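Local coordinates for protein Alpha/beta hydrolase (Legionella pneumophila subsp. pneumophila str. Philadelphia 1, PDB 4EZI) that is of unknown function but has the alpha/beta hydrolase fold and may act as a lipase or related ester hydrolase, at residues 87-98 and 115-126; 45-53 and 136-147. One frame throughout, in Å; residues are numbered along the deposited sequence. Where two conformers were deposited one is given.

Interaction 1: residues 87-98 and 115-126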
loop_
_atom_site.group_PDB
_atom_site.type_symbol
_atom_site.label_atom_id
_atom_site.label_comp_id
_atom_site.label_asym_id
_atom_site.label_seq_id
_atom_site.Cartn_x
_atom_site.Cartn_y
_atom_site.Cartn_z
ATOM N N ARG A 87 -4.480 1.613 -14.398
ATOM C CA ARG A 87 -3.885 2.936 -14.191
ATOM C C ARG A 87 -4.808 3.868 -13.401
ATOM O O ARG A 87 -4.377 4.613 -12.532
ATOM C CB ARG A 87 -3.530 3.587 -15.556
ATOM C CG ARG A 87 -3.189 5.048 -15.434
ATOM C CD ARG A 87 -2.660 5.623 -16.714
ATOM N NE ARG A 87 -1.345 5.135 -17.072
ATOM C CZ ARG A 87 -0.215 5.559 -16.525
ATOM N NH1 ARG A 87 -0.192 6.476 -15.556
ATOM N NH2 ARG A 87 0.922 5.059 -16.976
ATOM N N ASN A 88 -6.087 3.856 -13.773
ATOM C CA ASN A 88 -7.026 4.823 -13.244
ATOM C C ASN A 88 -7.766 4.366 -11.986
ATOM O O ASN A 88 -8.517 5.155 -11.409
ATOM C CB ASN A 88 -8.008 5.266 -14.334
ATOM C CG ASN A 88 -7.323 6.121 -15.365
ATOM O OD1 ASN A 88 -6.997 7.274 -15.113
ATOM N ND2 ASN A 88 -7.068 5.547 -16.551
ATOM N N ASP A 89 -7.512 3.143 -11.527
ATOM C CA ASP A 89 -8.188 2.674 -10.315
ATOM C C ASP A 89 -7.335 2.985 -9.091
ATOM O O ASP A 89 -6.821 2.079 -8.419
ATOM C CB ASP A 89 -8.453 1.176 -10.415
ATOM C CG ASP A 89 -9.274 0.645 -9.249
ATOM O OD1 ASP A 89 -9.959 1.412 -8.565
ATOM O OD2 ASP A 89 -9.189 -0.584 -9.016
ATOM N N VAL A 90 -7.143 4.275 -8.827
ATOM C CA VAL A 90 -6.230 4.750 -7.809
ATOM C C VAL A 90 -6.877 5.937 -7.093
ATOM O O VAL A 90 -7.787 6.572 -7.651
ATOM C CB VAL A 90 -4.829 5.118 -8.371
ATOM C CG1 VAL A 90 -4.095 3.838 -8.819
ATOM C CG2 VAL A 90 -4.920 6.165 -9.494
ATOM N N PRO A 91 -6.388 6.283 -5.897
ATOM C CA PRO A 91 -7.094 7.270 -5.075
ATOM C C PRO A 91 -7.337 8.644 -5.715
ATOM O O PRO A 91 -8.350 9.264 -5.428
ATOM C CB PRO A 91 -6.226 7.352 -3.809
ATOM C CG PRO A 91 -5.686 5.962 -3.697
ATOM C CD PRO A 91 -5.343 5.589 -5.120
ATOM N N SER A 92 -6.437 9.129 -6.564
ATOM C CA SER A 92 -6.646 10.449 -7.142
ATOM C C SER A 92 -7.897 10.534 -8.005
ATOM O O SER A 92 -8.361 11.641 -8.288
ATOM C CB SER A 92 -5.451 10.878 -7.980
ATOM O OG SER A 92 -5.266 10.059 -9.116
ATOM N N ARG A 93 -8.449 9.389 -8.426
ATOM C CA ARG A 93 -9.711 9.375 -9.165
ATOM C C ARG A 93 -10.932 9.304 -8.257
ATOM O O ARG A 93 -12.049 9.528 -8.716
ATOM C CB ARG A 93 -9.761 8.227 -10.191
ATOM C CG ARG A 93 -8.949 8.456 -11.444
ATOM C CD ARG A 93 -7.456 8.446 -11.240
ATOM N NE ARG A 93 -6.785 8.594 -12.536
ATOM C CZ ARG A 93 -5.883 9.503 -12.850
ATOM N NH1 ARG A 93 -5.391 10.338 -11.965
ATOM N NH2 ARG A 93 -5.402 9.516 -14.085
ATOM N N ASN A 94 -10.724 8.951 -6.994
ATOM C CA ASN A 94 -11.800 8.775 -6.038
ATOM C C ASN A 94 -13.070 8.134 -6.612
ATOM O O ASN A 94 -14.155 8.714 -6.550
ATOM C CB ASN A 94 -12.151 10.064 -5.280
ATOM C CG ASN A 94 -13.030 9.765 -4.064
ATOM O OD1 ASN A 94 -12.751 8.813 -3.334
ATOM N ND2 ASN A 94 -14.051 10.576 -3.836
ATOM N N ASN A 95 -12.925 6.894 -7.073
ATOM C CA ASN A 95 -14.076 6.134 -7.472
ATOM C C ASN A 95 -14.744 5.522 -6.228
ATOM O O ASN A 95 -14.272 5.665 -5.098
ATOM C CB ASN A 95 -13.725 5.090 -8.532
ATOM C CG ASN A 95 -12.775 4.037 -8.057
ATOM O OD1 ASN A 95 -12.751 3.684 -6.880
ATOM N ND2 ASN A 95 -11.981 3.512 -8.974
ATOM N N GLU A 96 -15.895 4.885 -6.431
ATOM C CA GLU A 96 -16.678 4.408 -5.295
ATOM C C GLU A 96 -15.895 3.391 -4.444
ATOM O O GLU A 96 -16.158 3.272 -3.251
ATOM C CB GLU A 96 -18.012 3.791 -5.726
ATOM C CG GLU A 96 -19.078 4.727 -6.256
ATOM C CD GLU A 96 -20.382 3.968 -6.652
ATOM O OE1 GLU A 96 -20.464 2.737 -6.437
ATOM O OE2 GLU A 96 -21.331 4.604 -7.164
ATOM N N LYS A 97 -14.984 2.640 -5.060
ATOM C CA LYS A 97 -14.140 1.705 -4.317
ATOM C C LYS A 97 -13.169 2.417 -3.363
ATOM O O LYS A 97 -12.719 1.840 -2.376
ATOM C CB LYS A 97 -13.399 0.776 -5.278
ATOM C CG LYS A 97 -14.344 -0.118 -6.059
ATOM C CD LYS A 97 -13.572 -1.079 -6.991
ATOM C CE LYS A 97 -12.413 -0.403 -7.724
ATOM N NZ LYS A 97 -12.725 0.170 -9.070
ATOM N N ASN A 98 -12.859 3.678 -3.617
ATOM C CA ASN A 98 -12.005 4.470 -2.737
ATOM C C ASN A 98 -12.764 5.076 -1.559
ATOM O O ASN A 98 -12.157 5.541 -0.599
ATOM C CB ASN A 98 -11.393 5.638 -3.509
ATOM C CG ASN A 98 -10.207 6.243 -2.821
ATOM O OD1 ASN A 98 -9.223 5.555 -2.569
ATOM N ND2 ASN A 98 -10.276 7.548 -2.526
HETATM N N MSE A 115 -3.231 9.968 0.169
HETATM C CA MSE A 115 -3.262 8.683 -0.512
HETATM C C MSE A 115 -2.469 8.758 -1.810
HETATM O O MSE A 115 -2.967 9.276 -2.816
HETATM C CB MSE A 115 -4.707 8.266 -0.797
HETATM C CG MSE A 115 -5.581 8.280 0.429
HETATM SE SE MSE A 115 -7.383 7.665 0.074
HETATM C CE MSE A 115 -6.998 5.815 -0.153
ATOM N N PRO A 116 -1.242 8.230 -1.823
ATOM C CA PRO A 116 -0.480 8.236 -3.080
ATOM C C PRO A 116 -1.089 7.272 -4.104
ATOM O O PRO A 116 -1.581 6.208 -3.729
ATOM C CB PRO A 116 0.906 7.749 -2.671
ATOM C CG PRO A 116 0.657 6.922 -1.430
ATOM C CD PRO A 116 -0.462 7.635 -0.716
ATOM N N ASP A 117 -0.963 7.592 -5.388
ATOM C CA ASP A 117 -1.341 6.647 -6.426
ATOM C C ASP A 117 -0.300 5.568 -6.680
ATOM O O ASP A 117 -0.643 4.470 -7.116
ATOM C CB ASP A 117 -1.630 7.359 -7.764
ATOM C CG ASP A 117 -2.861 8.222 -7.751
ATOM O OD1 ASP A 117 -3.738 8.062 -6.875
ATOM O OD2 ASP A 117 -2.975 9.062 -8.669
ATOM N N TYR A 118 0.958 5.922 -6.455
ATOM C CA TYR A 118 2.189 5.169 -6.794
ATOM C C TYR A 118 2.645 5.477 -8.229
ATOM O O TYR A 118 1.881 5.908 -9.090
ATOM C CB TYR A 118 2.083 3.653 -6.669
ATOM C CG TYR A 118 1.685 3.086 -5.342
ATOM C CD1 TYR A 118 2.016 3.676 -4.146
ATOM C CD2 TYR A 118 1.027 1.872 -5.302
ATOM C CE1 TYR A 118 1.659 3.092 -2.936
ATOM C CE2 TYR A 118 0.699 1.276 -4.105
ATOM C CZ TYR A 118 1.003 1.883 -2.904
ATOM O OH TYR A 118 0.687 1.272 -1.699
ATOM N N LEU A 119 3.923 5.248 -8.474
ATOM C CA LEU A 119 4.489 5.380 -9.810
ATOM C C LEU A 119 3.834 4.422 -10.788
ATOM O O LEU A 119 3.422 3.307 -10.439
ATOM C CB LEU A 119 5.990 5.121 -9.768
ATOM C CG LEU A 119 6.812 6.065 -8.900
ATOM C CD1 LEU A 119 8.300 5.730 -9.077
ATOM C CD2 LEU A 119 6.533 7.527 -9.197
ATOM N N GLY A 120 3.742 4.861 -12.042
ATOM C CA GLY A 120 3.159 4.071 -13.100
ATOM C C GLY A 120 1.645 4.039 -13.114
ATOM O O GLY A 120 1.054 3.373 -13.965
ATOM N N LEU A 121 1.016 4.747 -12.183
ATOM C CA LEU A 121 -0.437 4.759 -12.051
ATOM C C LEU A 121 -0.894 6.220 -11.979
ATOM O O LEU A 121 -0.094 7.146 -11.842
ATOM C CB LEU A 121 -0.894 3.984 -10.828
ATOM C CG LEU A 121 -0.446 2.527 -10.782
ATOM C CD1 LEU A 121 -0.741 1.930 -9.405
ATOM C CD2 LEU A 121 -1.068 1.667 -11.880
ATOM N N GLY A 122 -2.201 6.430 -12.049
ATOM C CA GLY A 122 -2.735 7.795 -12.025
ATOM C C GLY A 122 -2.195 8.620 -13.171
ATOM O O GLY A 122 -2.183 8.174 -14.322
ATOM N N ASP A 123 -1.723 9.812 -12.842
ATOM C CA ASP A 123 -1.207 10.746 -13.847
ATOM C C ASP A 123 0.262 10.516 -14.172
ATOM O O ASP A 123 0.811 11.177 -15.048
ATOM C CB ASP A 123 -1.331 12.199 -13.347
ATOM C CG ASP A 123 -2.759 12.672 -13.083
ATOM O OD1 ASP A 123 -3.731 12.061 -13.545
ATOM O OD2 ASP A 123 -2.873 13.756 -12.431
ATOM N N ASN A 124 0.943 9.610 -13.464
ATOM C CA ASN A 124 2.394 9.464 -13.637
ATOM C C ASN A 124 2.736 8.920 -15.016
ATOM O O ASN A 124 2.112 7.995 -15.499
ATOM C CB ASN A 124 2.950 8.542 -12.567
ATOM C CG ASN A 124 4.442 8.374 -12.674
ATOM O OD1 ASN A 124 4.928 7.268 -12.883
ATOM N ND2 ASN A 124 5.191 9.461 -12.484
ATOM N N GLU A 125 3.767 9.489 -15.639
ATOM C CA GLU A 125 4.063 9.164 -17.022
ATOM C C GLU A 125 4.808 7.842 -17.211
ATOM O O GLU A 125 4.863 7.343 -18.330
ATOM C CB GLU A 125 4.846 10.305 -17.673
ATOM C CG GLU A 125 6.258 10.403 -17.204
ATOM C CD GLU A 125 7.094 11.390 -18.004
ATOM O OE1 GLU A 125 6.802 11.622 -19.202
ATOM O OE2 GLU A 125 8.073 11.909 -17.433
ATOM N N LEU A 126 5.395 7.272 -16.154
ATOM C CA LEU A 126 6.000 5.955 -16.309
ATOM C C LEU A 126 4.905 4.988 -16.727
ATOM O O LEU A 126 3.770 5.054 -16.242
ATOM C CB LEU A 126 6.690 5.479 -15.032
ATOM C CG LEU A 126 7.826 6.345 -14.505
ATOM C CD1 LEU A 126 8.305 5.922 -13.122
ATOM C CD2 LEU A 126 8.993 6.376 -15.469
#

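Interaction 2: residues 45-53 and 136-147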
loop_
_atom_site.group_PDB
_atom_site.type_symbol
_atom_site.label_atom_id
_atom_site.label_comp_id
_atom_site.label_asym_id
_atom_site.label_seq_id
_atom_site.Cartn_x
_atom_site.Cartn_y
_atom_site.Cartn_z
ATOM N N LYS A 45 -6.786 16.542 -5.964
ATOM C CA LYS A 45 -5.788 15.697 -6.622
ATOM C C LYS A 45 -4.526 16.523 -6.796
ATOM O O LYS A 45 -4.594 17.666 -7.297
ATOM C CB LYS A 45 -6.300 15.205 -7.994
ATOM C CG LYS A 45 -5.232 14.529 -8.847
ATOM C CD LYS A 45 -5.848 13.762 -10.035
ATOM C CE LYS A 45 -6.306 14.638 -11.124
ATOM N NZ LYS A 45 -5.114 15.194 -11.718
ATOM N N ILE A 46 -3.395 15.968 -6.366
ATOM C CA ILE A 46 -2.139 16.676 -6.467
ATOM C C ILE A 46 -1.156 15.920 -7.350
ATOM O O ILE A 46 -1.230 14.709 -7.504
ATOM C CB ILE A 46 -1.515 16.977 -5.070
ATOM C CG1 ILE A 46 -0.915 15.732 -4.387
ATOM C CG2 ILE A 46 -2.528 17.638 -4.129
ATOM C CD1 ILE A 46 -0.187 16.084 -3.052
ATOM N N ASN A 47 -0.212 16.688 -7.885
ATOM C CA ASN A 47 0.947 16.172 -8.576
ATOM C C ASN A 47 2.197 16.669 -7.873
ATOM O O ASN A 47 2.241 17.833 -7.417
ATOM C CB ASN A 47 0.937 16.580 -10.039
ATOM C CG ASN A 47 -0.364 16.255 -10.710
ATOM O OD1 ASN A 47 -1.282 17.082 -10.762
ATOM N ND2 ASN A 47 -0.466 15.040 -11.231
ATOM N N TYR A 48 3.200 15.809 -7.774
ATOM C CA TYR A 48 4.373 16.106 -6.974
ATOM C C TYR A 48 5.617 15.455 -7.558
ATOM O O TYR A 48 5.563 14.449 -8.276
ATOM C CB TYR A 48 4.145 15.674 -5.516
ATOM C CG TYR A 48 4.049 14.176 -5.330
ATOM C CD1 TYR A 48 2.854 13.491 -5.562
ATOM C CD2 TYR A 48 5.172 13.424 -4.960
ATOM C CE1 TYR A 48 2.769 12.132 -5.394
ATOM C CE2 TYR A 48 5.091 12.054 -4.807
ATOM C CZ TYR A 48 3.885 11.406 -4.989
ATOM O OH TYR A 48 3.782 10.038 -4.840
ATOM N N LYS A 49 6.759 16.022 -7.192
ATOM C CA LYS A 49 8.075 15.540 -7.633
ATOM C C LYS A 49 8.553 14.370 -6.795
ATOM O O LYS A 49 8.526 14.415 -5.568
ATOM C CB LYS A 49 9.125 16.644 -7.498
ATOM C CG LYS A 49 8.859 17.845 -8.335
ATOM C CD LYS A 49 9.958 18.894 -8.129
ATOM C CE LYS A 49 9.750 20.062 -9.059
ATOM N NZ LYS A 49 10.832 21.068 -8.852
ATOM N N THR A 50 9.059 13.356 -7.479
ATOM C CA THR A 50 9.659 12.222 -6.793
ATOM C C THR A 50 10.655 11.540 -7.738
ATOM O O THR A 50 10.826 11.958 -8.871
ATOM C CB THR A 50 8.549 11.287 -6.252
ATOM O OG1 THR A 50 9.074 10.373 -5.294
ATOM C CG2 THR A 50 7.816 10.540 -7.370
ATOM N N GLN A 51 11.330 10.493 -7.278
ATOM C CA GLN A 51 12.337 9.811 -8.103
ATOM C C GLN A 51 11.816 8.516 -8.714
ATOM O O GLN A 51 11.118 7.729 -8.075
ATOM C CB GLN A 51 13.578 9.505 -7.270
ATOM C CG GLN A 51 14.330 10.737 -6.799
ATOM C CD GLN A 51 14.905 11.534 -7.952
ATOM O OE1 GLN A 51 14.465 12.656 -8.243
ATOM N NE2 GLN A 51 15.874 10.954 -8.628
ATOM N N SER A 52 12.206 8.267 -9.947
ATOM C CA SER A 52 11.835 7.029 -10.642
ATOM C C SER A 52 12.747 5.882 -10.190
ATOM O O SER A 52 13.747 6.107 -9.527
ATOM C CB SER A 52 12.003 7.217 -12.133
ATOM O OG SER A 52 13.374 7.355 -12.467
ATOM N N PRO A 53 12.458 4.634 -10.609
ATOM C CA PRO A 53 13.359 3.522 -10.304
ATOM C C PRO A 53 14.787 3.736 -10.810
ATOM O O PRO A 53 15.705 3.222 -10.202
ATOM C CB PRO A 53 12.682 2.318 -10.986
ATOM C CG PRO A 53 11.217 2.654 -10.955
ATOM C CD PRO A 53 11.204 4.141 -11.237
ATOM N N THR A 136 11.100 2.667 -4.331
ATOM C CA THR A 136 10.201 3.666 -4.866
ATOM C C THR A 136 8.826 3.653 -4.201
ATOM O O THR A 136 8.184 4.699 -4.162
ATOM C CB THR A 136 10.080 3.631 -6.394
ATOM O OG1 THR A 136 9.709 2.319 -6.815
ATOM C CG2 THR A 136 11.365 4.089 -7.084
ATOM N N LEU A 137 8.349 2.531 -3.686
ATOM C CA LEU A 137 7.125 2.598 -2.885
ATOM C C LEU A 137 7.364 3.515 -1.676
ATOM O O LEU A 137 6.542 4.357 -1.333
ATOM C CB LEU A 137 6.660 1.220 -2.450
ATOM C CG LEU A 137 6.007 0.357 -3.533
ATOM C CD1 LEU A 137 5.760 -1.060 -3.043
ATOM C CD2 LEU A 137 4.711 0.990 -4.081
ATOM N N ALA A 138 8.536 3.394 -1.061
ATOM C CA ALA A 138 8.862 4.222 0.105
ATOM C C ALA A 138 9.012 5.690 -0.299
ATOM O O ALA A 138 8.383 6.584 0.287
ATOM C CB ALA A 138 10.151 3.701 0.778
ATOM N N SER A 139 9.837 5.975 -1.301
ATOM C CA SER A 139 10.102 7.364 -1.632
ATOM C C SER A 139 8.875 8.052 -2.218
ATOM O O SER A 139 8.594 9.209 -1.890
ATOM C CB SER A 139 11.294 7.481 -2.611
ATOM O OG SER A 139 11.112 6.722 -3.783
ATOM N N SER A 140 8.103 7.362 -3.065
ATOM C CA SER A 140 6.925 7.965 -3.645
ATOM C C SER A 140 5.881 8.283 -2.566
ATOM O O SER A 140 5.182 9.291 -2.670
ATOM C CB SER A 140 6.317 7.112 -4.767
ATOM O OG SER A 140 5.780 5.901 -4.274
ATOM N N SER A 141 5.797 7.451 -1.533
ATOM C CA SER A 141 4.830 7.677 -0.477
ATOM C C SER A 141 5.288 8.825 0.445
ATOM O O SER A 141 4.477 9.662 0.854
ATOM C CB SER A 141 4.622 6.383 0.297
ATOM O OG SER A 141 4.038 5.371 -0.496
ATOM N N ILE A 142 6.577 8.878 0.760
ATOM C CA ILE A 142 7.099 9.989 1.576
ATOM C C ILE A 142 6.949 11.328 0.854
ATOM O O ILE A 142 6.522 12.333 1.432
ATOM C CB ILE A 142 8.552 9.738 1.982
ATOM C CG1 ILE A 142 8.605 8.567 2.957
ATOM C CG2 ILE A 142 9.163 11.024 2.560
ATOM C CD1 ILE A 142 10.018 8.078 3.286
ATOM N N ASP A 143 7.309 11.338 -0.421
ATOM C CA ASP A 143 7.223 12.586 -1.190
ATOM C C ASP A 143 5.774 13.069 -1.333
ATOM O O ASP A 143 5.520 14.269 -1.306
ATOM C CB ASP A 143 7.916 12.434 -2.535
ATOM C CG ASP A 143 9.439 12.311 -2.394
ATOM O OD1 ASP A 143 9.980 12.747 -1.355
ATOM O OD2 ASP A 143 10.079 11.804 -3.354
HETATM N N MSE A 144 4.839 12.131 -1.467
HETATM C CA MSE A 144 3.409 12.475 -1.451
HETATM C C MSE A 144 3.025 13.161 -0.136
HETATM O O MSE A 144 2.335 14.166 -0.126
HETATM C CB MSE A 144 2.574 11.209 -1.657
HETATM C CG MSE A 144 1.079 11.421 -1.500
HETATM SE SE MSE A 144 0.288 12.313 -3.005
HETATM C CE MSE A 144 -1.358 12.772 -2.119
ATOM N N LEU A 145 3.485 12.617 0.976
ATOM C CA LEU A 145 3.192 13.175 2.285
ATOM C C LEU A 145 3.714 14.598 2.380
ATOM O O LEU A 145 2.995 15.509 2.824
ATOM C CB LEU A 145 3.773 12.278 3.383
ATOM C CG LEU A 145 3.679 12.833 4.806
ATOM C CD1 LEU A 145 2.231 13.042 5.248
ATOM C CD2 LEU A 145 4.462 11.903 5.754
ATOM N N PHE A 146 4.959 14.813 1.974
ATOM C CA PHE A 146 5.532 16.158 2.037
ATOM C C PHE A 146 4.754 17.127 1.153
ATOM O O PHE A 146 4.495 18.272 1.536
ATOM C CB PHE A 146 7.007 16.155 1.644
ATOM C CG PHE A 146 7.898 15.418 2.605
ATOM C CD1 PHE A 146 7.562 15.278 3.935
ATOM C CD2 PHE A 146 9.086 14.876 2.174
ATOM C CE1 PHE A 146 8.404 14.596 4.809
ATOM C CE2 PHE A 146 9.926 14.214 3.036
ATOM C CZ PHE A 146 9.591 14.072 4.346
ATOM N N ALA A 147 4.400 16.680 -0.048
ATOM C CA ALA A 147 3.610 17.529 -0.958
ATOM C C ALA A 147 2.246 17.867 -0.368
ATOM O O ALA A 147 1.778 19.003 -0.534
ATOM C CB ALA A 147 3.468 16.832 -2.323
HETATM O O HOH W 1 9.664 7.763 -5.741
HETATM O O HOH W 2 12.245 10.698 -4.313
#

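Interaction 1: residues 87-98 and 115-126
The guanidinium of R93 lies flat over G122, whose CA sits 3.6 Å above its plane and over its centre. D123 meets the edge of the same group. R93 NH1 and NH2 both reach D123 OD1 in a salt bridge, end-on, with NH1 2.9 Å from OD1. The guanidinium and the D123 carboxylate planes are 58° apart, and NH1 comes to OD1 from above the carboxylate plane. A second edge grips N88 OD1 through NE and NH2, which fixes the rotation of the group. K45 is a further partner of D123.

R87 uses its guanidinium differently. G120 O stands over one face, offset toward the rim. Three backbone carbonyls line the edge. R87 NH1 donates to N124 O at 2.8 Å and to G122 O at 2.9 Å, and NH2 donates to L126 O at 2.9 Å. The chain runs extended and bends at chi3 (-70°), which turns the group into the loop. The backbone joins in, as G122 N donates to R87 O at 2.9 Å.

Deeper in, the D117 carboxylate receives S92. S92 N bonds to OD1, and S92 OG lies 2.5 Å from D117 OD2; both oxygens use syn lone pairs. S61 also bonds to D117 OD2. V90 CG2 packs on D117 CG, and P91 CB presses on CB of selenomethionine M115 at 3.5 Å.

Segment 115-126 carries a type II turn, Y118 to L121, and a type II' turn, L121 to N124, in which G122 has positive phi. The arrangement is a pair of loops following sheet strands 74-80 and 112-116 of the alpha/beta hydrolase fold, joined by arginines that bind backbone carbonyls and a carboxylate.

Interaction 2: residues 45-53 and 136-147
This is a helix packed on a sheet in an alpha/beta hydrolase fold: helix 134-154 lies against strand 41-51. The two short segments run nearly antiparallel, at 157°, with axes 7.8 Å apart at closest approach. Y48 fills the middle. CA of M144, a selenomethionine, sits over its ring face, 3.8 Å from the ring centroid, in a CH-pi contact. M144 SE, in the place of the methionine sulfur, stands obliquely beside the ring, 3.4 Å from Y48 CE1, as a Met-aromatic contact. The M144 chain bends at chi2 (75°), and its CE then reaches I46 CD1 at 3.6 Å. A147 CB packs on Y48 CB at 3.5 Å. Y48 OH lies 2.7 Å from S140 O, a weak hydrogen bond at most.

Toward the end of the strand the contact turns polar. T50 OG1 donates to D143 OD2 at 2.6 Å, on the anti lone pair. One water donates to T50 OG1 and Q51 O and also bonds to S139 OG, which has E135 O as a further partner. A second water donates to D143 OD2 and accepts a weak bond from Q51 N. D143 OD2 thus receives two donors, a hydroxyl and a water, which probably favours its charged form within a largely buried interface.

Both contacts are largely buried and reach the same sheet, with centres about 13 Å apart. Interaction 1 joins two loops, one of them leaving the end of strand 112-116. Interaction 2 sets a helix on strand 41-51. Their chemistry differs. The loops of 87-98 and 115-126 are held by arginine, carboxylate and backbone hydrogen bonds, with a little apolar packing. The helix-strand pair relies on ring, selenomethionine and methyl packing, with hydroxyls and water near one end. The contacts meet directly: D123 OD2 forms a salt bridge with K45 NZ at 2.8 Å and probably bonds N47 ND2. S92 packs on K45, and L119 packs against the backbone of Q51.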